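Local coordinates for UPF0062 protein MJ1593 (Methanocaldococcus jannaschii, PDB 2YX5) that is of unknown function but, as a small PurS-family protein, packs two helices on an antiparallel sheet and assembles as four copies, at residues R20-A25 against V37-M42; I43-E48 against E60-K65. All coordinates share one frame; numbering follows the deposited sequence.

Contact 1: residues R20-A25 against V37-M42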
ATOM      1  N   ARG A  20       8.150   8.786   7.036  1.00 41.69           N
ATOM      2  CA  ARG A  20       8.262  10.198   7.340  1.00 47.58           C
ATOM      3  C   ARG A  20       6.902  10.823   7.615  1.00 46.08           C
ATOM      4  O   ARG A  20       6.746  11.611   8.544  1.00 43.56           O
ATOM      5  CB  ARG A  20       8.965  10.904   6.189  1.00 43.68           C
ATOM      6  CG  ARG A  20      10.404  10.424   6.039  1.00 50.47           C
ATOM      7  CD  ARG A  20      10.903  10.600   4.625  1.00 63.66           C
ATOM      8  NE  ARG A  20      10.723  11.970   4.166  1.00 76.90           N
ATOM      9  CZ  ARG A  20      11.466  13.003   4.559  1.00 77.42           C
ATOM     10  NH1 ARG A  20      12.457  12.827   5.430  1.00 71.54           N
ATOM     11  NH2 ARG A  20      11.221  14.215   4.065  1.00 64.92           N
ATOM     12  N   THR A  21       5.913  10.434   6.830  1.00 37.74           N
ATOM     13  CA  THR A  21       4.575  10.972   6.984  1.00 39.50           C
ATOM     14  C   THR A  21       3.960  10.569   8.301  1.00 42.70           C
ATOM     15  O   THR A  21       3.348  11.381   8.997  1.00 53.09           O
ATOM     16  CB  THR A  21       3.672  10.489   5.850  1.00 41.94           C
ATOM     17  OG1 THR A  21       4.233  10.923   4.616  1.00 38.28           O
ATOM     18  CG2 THR A  21       2.252  11.041   5.995  1.00 40.08           C
ATOM     19  N   ILE A  22       4.100   9.306   8.635  1.00 39.36           N
ATOM     20  CA  ILE A  22       3.541   8.831   9.869  1.00 47.45           C
ATOM     21  C   ILE A  22       4.165   9.568  11.046  1.00 42.84           C
ATOM     22  O   ILE A  22       3.459   9.981  11.966  1.00 40.45           O
ATOM     23  CB  ILE A  22       3.740   7.320   9.997  1.00 42.41           C
ATOM     24  CG1 ILE A  22       2.861   6.626   8.951  1.00 50.75           C
ATOM     25  CG2 ILE A  22       3.407   6.867  11.405  1.00 28.44           C
ATOM     26  CD1 ILE A  22       3.029   5.137   8.844  1.00 42.08           C
ATOM     27  N   GLN A  23       5.483   9.750  10.997  1.00 44.10           N
ATOM     28  CA  GLN A  23       6.183  10.436  12.067  1.00 51.28           C
ATOM     29  C   GLN A  23       5.608  11.832  12.285  1.00 52.90           C
ATOM     30  O   GLN A  23       5.133  12.169  13.378  1.00 48.47           O
ATOM     31  CB  GLN A  23       7.658  10.560  11.729  1.00 59.18           C
ATOM     32  CG  GLN A  23       8.519  11.029  12.881  1.00 59.92           C
ATOM     33  CD  GLN A  23       9.849  11.516  12.387  1.00 70.38           C
ATOM     34  OE1 GLN A  23       9.931  12.562  11.763  1.00 85.42           O
ATOM     35  NE2 GLN A  23      10.900  10.750  12.640  1.00 77.25           N
ATOM     36  N   ARG A  24       5.650  12.637  11.231  1.00 50.35           N
ATOM     37  CA  ARG A  24       5.158  13.999  11.309  1.00 59.14           C
ATOM     38  C   ARG A  24       3.684  14.105  11.733  1.00 53.50           C
ATOM     39  O   ARG A  24       3.326  14.928  12.589  1.00 51.70           O
ATOM     40  CB  ARG A  24       5.448  14.702   9.980  1.00 50.75           C
ATOM     41  CG  ARG A  24       6.955  14.886   9.783  1.00 48.20           C
ATOM     42  CD  ARG A  24       7.288  15.396   8.398  1.00 66.94           C
ATOM     43  NE  ARG A  24       8.724  15.577   8.167  1.00 75.22           N
ATOM     44  CZ  ARG A  24       9.604  14.591   8.017  1.00 77.95           C
ATOM     45  NH1 ARG A  24       9.216  13.323   8.072  1.00 70.60           N
ATOM     46  NH2 ARG A  24      10.880  14.876   7.799  1.00 83.44           N
ATOM     47  N   ALA A  25       2.832  13.259  11.173  1.00 51.41           N
ATOM     48  CA  ALA A  25       1.438  13.290  11.562  1.00 42.61           C
ATOM     49  C   ALA A  25       1.347  12.908  13.038  1.00 47.60           C
ATOM     50  O   ALA A  25       0.469  13.386  13.754  1.00 37.16           O
ATOM     51  CB  ALA A  25       0.624  12.314  10.716  1.00 39.96           C
ATOM     52  N   VAL A  37       9.864   6.700  12.534  1.00 45.89           N
ATOM     53  CA  VAL A  37       8.958   5.631  12.113  1.00 45.08           C
ATOM     54  C   VAL A  37       9.445   4.965  10.830  1.00 43.21           C
ATOM     55  O   VAL A  37      10.012   5.612   9.973  1.00 48.31           O
ATOM     56  CB  VAL A  37       7.534   6.142  11.877  1.00 39.63           C
ATOM     57  CG1 VAL A  37       6.692   5.009  11.284  1.00 29.18           C
ATOM     58  CG2 VAL A  37       6.934   6.672  13.185  1.00 37.12           C
ATOM     59  N   GLN A  38       9.228   3.667  10.711  1.00 42.96           N
ATOM     60  CA  GLN A  38       9.644   2.944   9.524  1.00 40.31           C
ATOM     61  C   GLN A  38       8.510   1.976   9.218  1.00 47.94           C
ATOM     62  O   GLN A  38       7.827   1.543  10.138  1.00 40.88           O
ATOM     63  CB  GLN A  38      10.955   2.180   9.778  1.00 46.32           C
ATOM     64  CG  GLN A  38      12.082   2.498   8.769  1.00 71.36           C
ATOM     65  CD  GLN A  38      11.725   2.174   7.290  1.00 86.35           C
ATOM     66  OE1 GLN A  38      10.783   2.746   6.715  1.00 81.57           O
ATOM     67  NE2 GLN A  38      12.492   1.260   6.677  1.00 80.86           N
ATOM     68  N   THR A  39       8.293   1.661   7.943  1.00 39.85           N
ATOM     69  CA  THR A  39       7.225   0.747   7.560  1.00 42.45           C
ATOM     70  C   THR A  39       7.699  -0.381   6.656  1.00 47.42           C
ATOM     71  O   THR A  39       8.664  -0.242   5.919  1.00 41.23           O
ATOM     72  CB  THR A  39       6.053   1.497   6.898  1.00 51.51           C
ATOM     73  OG1 THR A  39       6.528   2.249   5.785  1.00 41.59           O
ATOM     74  CG2 THR A  39       5.408   2.447   7.893  1.00 43.66           C
ATOM     75  N   TYR A  40       6.992  -1.504   6.729  1.00 39.56           N
ATOM     76  CA  TYR A  40       7.342  -2.710   5.990  1.00 42.58           C
ATOM     77  C   TYR A  40       6.092  -3.430   5.566  1.00 37.09           C
ATOM     78  O   TYR A  40       5.023  -3.259   6.143  1.00 39.56           O
ATOM     79  CB  TYR A  40       8.098  -3.687   6.894  1.00 50.04           C
ATOM     80  CG  TYR A  40       9.239  -3.092   7.647  1.00 63.97           C
ATOM     81  CD1 TYR A  40      10.484  -2.949   7.039  1.00 79.91           C
ATOM     82  CD2 TYR A  40       9.080  -2.641   8.959  1.00 66.37           C
ATOM     83  CE1 TYR A  40      11.559  -2.369   7.712  1.00 90.46           C
ATOM     84  CE2 TYR A  40      10.150  -2.053   9.653  1.00 82.53           C
ATOM     85  CZ  TYR A  40      11.394  -1.919   9.020  1.00 89.16           C
ATOM     86  OH  TYR A  40      12.479  -1.335   9.656  1.00 91.23           O
ATOM     87  N   LYS A  41       6.241  -4.275   4.570  1.00 38.80           N
ATOM     88  CA  LYS A  41       5.117  -5.061   4.139  1.00 40.23           C
ATOM     89  C   LYS A  41       5.433  -6.455   4.680  1.00 40.94           C
ATOM     90  O   LYS A  41       6.545  -6.963   4.536  1.00 37.82           O
ATOM     91  CB  LYS A  41       5.000  -5.079   2.608  1.00 45.44           C
ATOM     92  CG  LYS A  41       3.644  -5.583   2.085  1.00 56.61           C
ATOM     93  CD  LYS A  41       2.525  -4.666   2.598  1.00 77.60           C
ATOM     94  CE  LYS A  41       1.118  -5.131   2.235  1.00 70.20           C
ATOM     95  NZ  LYS A  41       0.131  -4.421   3.119  1.00 69.59           N
ATOM     96  N   MET A  42       4.473  -7.052   5.351  1.00 42.98           N
ATOM     97  CA  MET A  42       4.689  -8.379   5.849  1.00 47.32           C
ATOM     98  C   MET A  42       3.840  -9.323   5.012  1.00 45.72           C
ATOM     99  O   MET A  42       2.664  -9.085   4.807  1.00 41.38           O
ATOM    100  CB  MET A  42       4.318  -8.472   7.326  1.00 43.31           C
ATOM    101  CG  MET A  42       4.614  -9.853   7.916  1.00 69.51           C
ATOM    102  SD  MET A  42       4.714  -9.942   9.741  1.00 74.61           S
ATOM    103  CE  MET A  42       3.031 -10.571  10.153  1.00 59.42           C
TER

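Contact 2: residues I43-E48 against E60-K65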
ATOM      1  N   ILE A  43       4.463 -10.376   4.500  1.00 44.95           N
ATOM      2  CA  ILE A  43       3.768 -11.373   3.690  1.00 42.06           C
ATOM      3  C   ILE A  43       3.938 -12.788   4.281  1.00 44.81           C
ATOM      4  O   ILE A  43       5.054 -13.346   4.278  1.00 38.61           O
ATOM      5  CB  ILE A  43       4.303 -11.382   2.241  1.00 36.98           C
ATOM      6  CG1 ILE A  43       4.078 -10.016   1.591  1.00 44.31           C
ATOM      7  CG2 ILE A  43       3.618 -12.469   1.443  1.00 37.56           C
ATOM      8  CD1 ILE A  43       4.806  -9.820   0.258  1.00 41.32           C
ATOM      9  N   ASP A  44       2.833 -13.345   4.784  1.00 38.20           N
ATOM     10  CA  ASP A  44       2.823 -14.684   5.346  1.00 35.46           C
ATOM     11  C   ASP A  44       2.429 -15.724   4.319  1.00 42.73           C
ATOM     12  O   ASP A  44       1.297 -15.753   3.842  1.00 42.69           O
ATOM     13  CB  ASP A  44       1.877 -14.770   6.525  1.00 38.63           C
ATOM     14  CG  ASP A  44       2.500 -14.231   7.795  1.00 49.07           C
ATOM     15  OD1 ASP A  44       3.643 -13.722   7.719  1.00 45.99           O
ATOM     16  OD2 ASP A  44       1.851 -14.313   8.862  1.00 43.80           O
ATOM     17  N   ILE A  45       3.360 -16.591   3.961  1.00 46.31           N
ATOM     18  CA  ILE A  45       3.031 -17.599   2.980  1.00 40.92           C
ATOM     19  C   ILE A  45       2.902 -18.964   3.636  1.00 45.57           C
ATOM     20  O   ILE A  45       3.860 -19.474   4.216  1.00 43.06           O
ATOM     21  CB  ILE A  45       4.094 -17.647   1.903  1.00 43.75           C
ATOM     22  CG1 ILE A  45       4.240 -16.246   1.272  1.00 39.33           C
ATOM     23  CG2 ILE A  45       3.726 -18.729   0.879  1.00 40.30           C
ATOM     24  CD1 ILE A  45       5.445 -16.075   0.353  1.00 38.14           C
ATOM     25  N   ILE A  46       1.701 -19.533   3.577  1.00 41.07           N
ATOM     26  CA  ILE A  46       1.455 -20.864   4.122  1.00 43.16           C
ATOM     27  C   ILE A  46       1.591 -21.867   2.974  1.00 51.33           C
ATOM     28  O   ILE A  46       0.830 -21.841   1.988  1.00 45.11           O
ATOM     29  CB  ILE A  46       0.080 -20.946   4.779  1.00 48.89           C
ATOM     30  CG1 ILE A  46       0.062 -19.994   5.982  1.00 49.45           C
ATOM     31  CG2 ILE A  46      -0.225 -22.389   5.192  1.00 44.74           C
ATOM     32  CD1 ILE A  46      -1.278 -19.853   6.629  1.00 68.46           C
ATOM     33  N   MET A  47       2.571 -22.762   3.122  1.00 46.94           N
ATOM     34  CA  MET A  47       2.882 -23.712   2.055  1.00 56.89           C
ATOM     35  C   MET A  47       3.344 -25.116   2.482  1.00 59.34           C
ATOM     36  O   MET A  47       3.727 -25.355   3.642  1.00 59.85           O
ATOM     37  CB  MET A  47       3.973 -23.071   1.193  1.00 41.57           C
ATOM     38  CG  MET A  47       5.105 -22.503   2.089  1.00 46.35           C
ATOM     39  SD  MET A  47       6.469 -21.622   1.263  1.00 47.57           S
ATOM     40  CE  MET A  47       6.686 -22.658  -0.236  1.00 50.76           C
ATOM     41  N   GLU A  48       3.332 -26.027   1.505  1.00 68.24           N
ATOM     42  CA  GLU A  48       3.767 -27.408   1.694  1.00 63.17           C
ATOM     43  C   GLU A  48       5.175 -27.591   1.130  1.00 69.42           C
ATOM     44  O   GLU A  48       6.123 -27.896   1.871  1.00 59.30           O
ATOM     45  CB  GLU A  48       2.787 -28.363   1.007  1.00 64.11           C
ATOM     46  CG  GLU A  48       1.371 -28.268   1.588  1.00 74.09           C
ATOM     47  CD  GLU A  48       0.433 -29.370   1.117  1.00 80.10           C
ATOM     48  OE1 GLU A  48       0.279 -29.562  -0.122  1.00 87.94           O
ATOM     49  OE2 GLU A  48      -0.159 -30.045   2.000  1.00 88.01           O
ATOM     50  N   GLU A  60      12.523 -17.866  -1.618  1.00 56.54           N
ATOM     51  CA  GLU A  60      13.641 -17.059  -2.070  1.00 55.52           C
ATOM     52  C   GLU A  60      13.422 -16.820  -3.548  1.00 57.85           C
ATOM     53  O   GLU A  60      13.569 -15.695  -4.024  1.00 56.84           O
ATOM     54  CB  GLU A  60      14.944 -17.807  -1.846  1.00 56.69           C
ATOM     55  CG  GLU A  60      15.971 -17.018  -1.070  1.00 68.80           C
ATOM     56  CD  GLU A  60      16.872 -17.915  -0.244  1.00 83.43           C
ATOM     57  OE1 GLU A  60      17.418 -18.898  -0.804  1.00 83.18           O
ATOM     58  OE2 GLU A  60      17.033 -17.635   0.965  1.00 83.07           O
ATOM     59  N   GLU A  61      13.059 -17.886  -4.263  1.00 49.71           N
ATOM     60  CA  GLU A  61      12.776 -17.796  -5.683  1.00 46.53           C
ATOM     61  C   GLU A  61      11.539 -16.936  -5.961  1.00 47.55           C
ATOM     62  O   GLU A  61      11.525 -16.146  -6.906  1.00 44.62           O
ATOM     63  CB  GLU A  61      12.559 -19.185  -6.258  1.00 51.15           C
ATOM     64  CG  GLU A  61      13.819 -19.846  -6.681  1.00 71.93           C
ATOM     65  CD  GLU A  61      14.485 -19.081  -7.790  1.00 82.37           C
ATOM     66  OE1 GLU A  61      13.828 -18.914  -8.848  1.00 77.12           O
ATOM     67  OE2 GLU A  61      15.650 -18.649  -7.600  1.00 82.77           O
ATOM     68  N   MET A  62      10.494 -17.105  -5.153  1.00 42.27           N
ATOM     69  CA  MET A  62       9.262 -16.323  -5.312  1.00 48.57           C
ATOM     70  C   MET A  62       9.590 -14.832  -5.265  1.00 46.03           C
ATOM     71  O   MET A  62       9.090 -14.050  -6.065  1.00 44.73           O
ATOM     72  CB  MET A  62       8.279 -16.656  -4.194  1.00 38.89           C
ATOM     73  CG  MET A  62       7.754 -18.080  -4.226  1.00 43.92           C
ATOM     74  SD  MET A  62       6.805 -18.436  -2.725  1.00 58.42           S
ATOM     75  CE  MET A  62       7.261 -20.166  -2.359  1.00 50.32           C
ATOM     76  N   CYS A  63      10.443 -14.469  -4.315  1.00 41.63           N
ATOM     77  CA  CYS A  63      10.887 -13.102  -4.120  1.00 48.10           C
ATOM     78  C   CYS A  63      11.648 -12.656  -5.350  1.00 54.52           C
ATOM     79  O   CYS A  63      11.348 -11.616  -5.945  1.00 50.23           O
ATOM     80  CB  CYS A  63      11.843 -13.009  -2.912  1.00 46.20           C
ATOM     81  SG  CYS A  63      11.091 -13.041  -1.275  1.00 47.72           S
ATOM     82  N   LYS A  64      12.644 -13.464  -5.706  1.00 60.25           N
ATOM     83  CA  LYS A  64      13.517 -13.188  -6.831  1.00 64.73           C
ATOM     84  C   LYS A  64      12.779 -12.954  -8.110  1.00 58.55           C
ATOM     85  O   LYS A  64      13.174 -12.092  -8.877  1.00 62.73           O
ATOM     86  CB  LYS A  64      14.524 -14.317  -7.054  1.00 75.66           C
ATOM     87  CG  LYS A  64      15.515 -14.023  -8.183  1.00 90.82           C
ATOM     88  CD  LYS A  64      16.374 -15.232  -8.537  1.00101.41           C
ATOM     89  CE  LYS A  64      17.151 -15.746  -7.332  1.00108.08           C
ATOM     90  NZ  LYS A  64      18.077 -14.722  -6.785  1.00111.87           N
ATOM     91  N   LYS A  65      11.713 -13.703  -8.358  1.00 49.60           N
ATOM     92  CA  LYS A  65      11.003 -13.493  -9.605  1.00 53.24           C
ATOM     93  C   LYS A  65       9.594 -12.881  -9.554  1.00 53.99           C
ATOM     94  O   LYS A  65       8.923 -12.806 -10.581  1.00 54.69           O
ATOM     95  CB  LYS A  65      10.988 -14.787 -10.418  1.00 62.41           C
ATOM     96  CG  LYS A  65      10.267 -15.935  -9.769  1.00 66.48           C
ATOM     97  CD  LYS A  65      10.165 -17.127 -10.740  1.00 83.50           C
ATOM     98  CE  LYS A  65      11.529 -17.611 -11.250  1.00 84.04           C
ATOM     99  NZ  LYS A  65      11.377 -18.763 -12.184  1.00 90.44           N
TER

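Contact 1: residues R20-A25 against V37-M42
In this PurS-type alpha/beta fold, helix 17-28 packs against the start of strand 34-47, where I22 and Q23 meet V37 and T39. The axes of the two short segments approach to 7.2 Å, their directions 139° apart, and the contact is apolar with no hydrogen bond crossing it. I22 and V37 carry most of it, their side chains crossing at about a right angle. The CG2 branch of I22 lies 3.8 Å from V37 CG1. The other V37 methyl, CG2, is 4.0 Å from I22 CG2 and equally far from Q23 CA, so V37 spans two successive helix residues. The outer arm of I22, stretched by an extended chi2 (174°), runs along the strand and meets T39 tip to tip, CD1 to CG2 at 3.7 Å. T39 turns its methyl to the helix while OG1 bonds to N16 ND2. That same amide also bonds to Q38 OE1, which in turn takes the T39 backbone N from above its carbonyl plane. Strand 34-47 continues the sheet into the second subunit, and T21 packs on T21 of the third. On the helix, R20 O is gripped from opposite faces of its plane by R24 N and by R24 NH1, the latter at 3.0 Å.

Contact 2: residues I43-E48 against E60-K65
M62 of helix 52-67 reaches across to I45 and M47 near the end of strand 34-47, packing the second helix of this PurS-type alpha/beta fold on its sheet. The nearest CA atoms, those of I45 and M62, are 10.5 Å apart, so side chains alone bridge the gap, and only 117 Å² is buried between the segments. M62 supplies more than half of that area. Its CG stands anti to the carbonyl carbon (chi1 -66°), and an extended chi2 carries SD out from the helix to lie alongside I45; the bend at chi3 then turns only CE, toward M47. M47 comes from the strand two residues further on than I45. Its CG sits in the crowded position between backbone N and carbonyl carbon (chi1 48°), and the bend at its own chi3 swings the methyl toward the helix, where the two methionines meet tip to tip. The modelled methyl separation, M47 CE to M62 CE at 3.3 Å, is tighter than normal carbon contact, so the exact placing of these ends is doubtful. V55 and V59 of helix 52-67 also touch M47, V6 of strand 2-10 lies against I45, and F31 of the second subunit packs on M62. The strand edge itself pairs in an antiparallel ladder with that subunit, while on its other side I45 and M47 make backbone bonds to A4 and Y2. The I45 and M62 side chains slide past each other in opposite directions, with M62 SD 4.1 Å from I45 CD1.

Contacts 1 and 2 follow one another along strand 34-47, the first using its start and the second its end. Their strand segments adjoin at M42 and I43, yet the contact centres are about 24 Å apart and lie on opposite sides of the chain's centre. In both, alternate strand residues meet a helix: V37 and T39 meet helix 17-28, I45 and M47 meet helix 52-67. The strand's partnership with the second subunit runs through both, continuing the sheet across the interface. The two helices also meet between chains: R20 NH2 makes a weak hydrogen bond to K65 O of the fourth subunit.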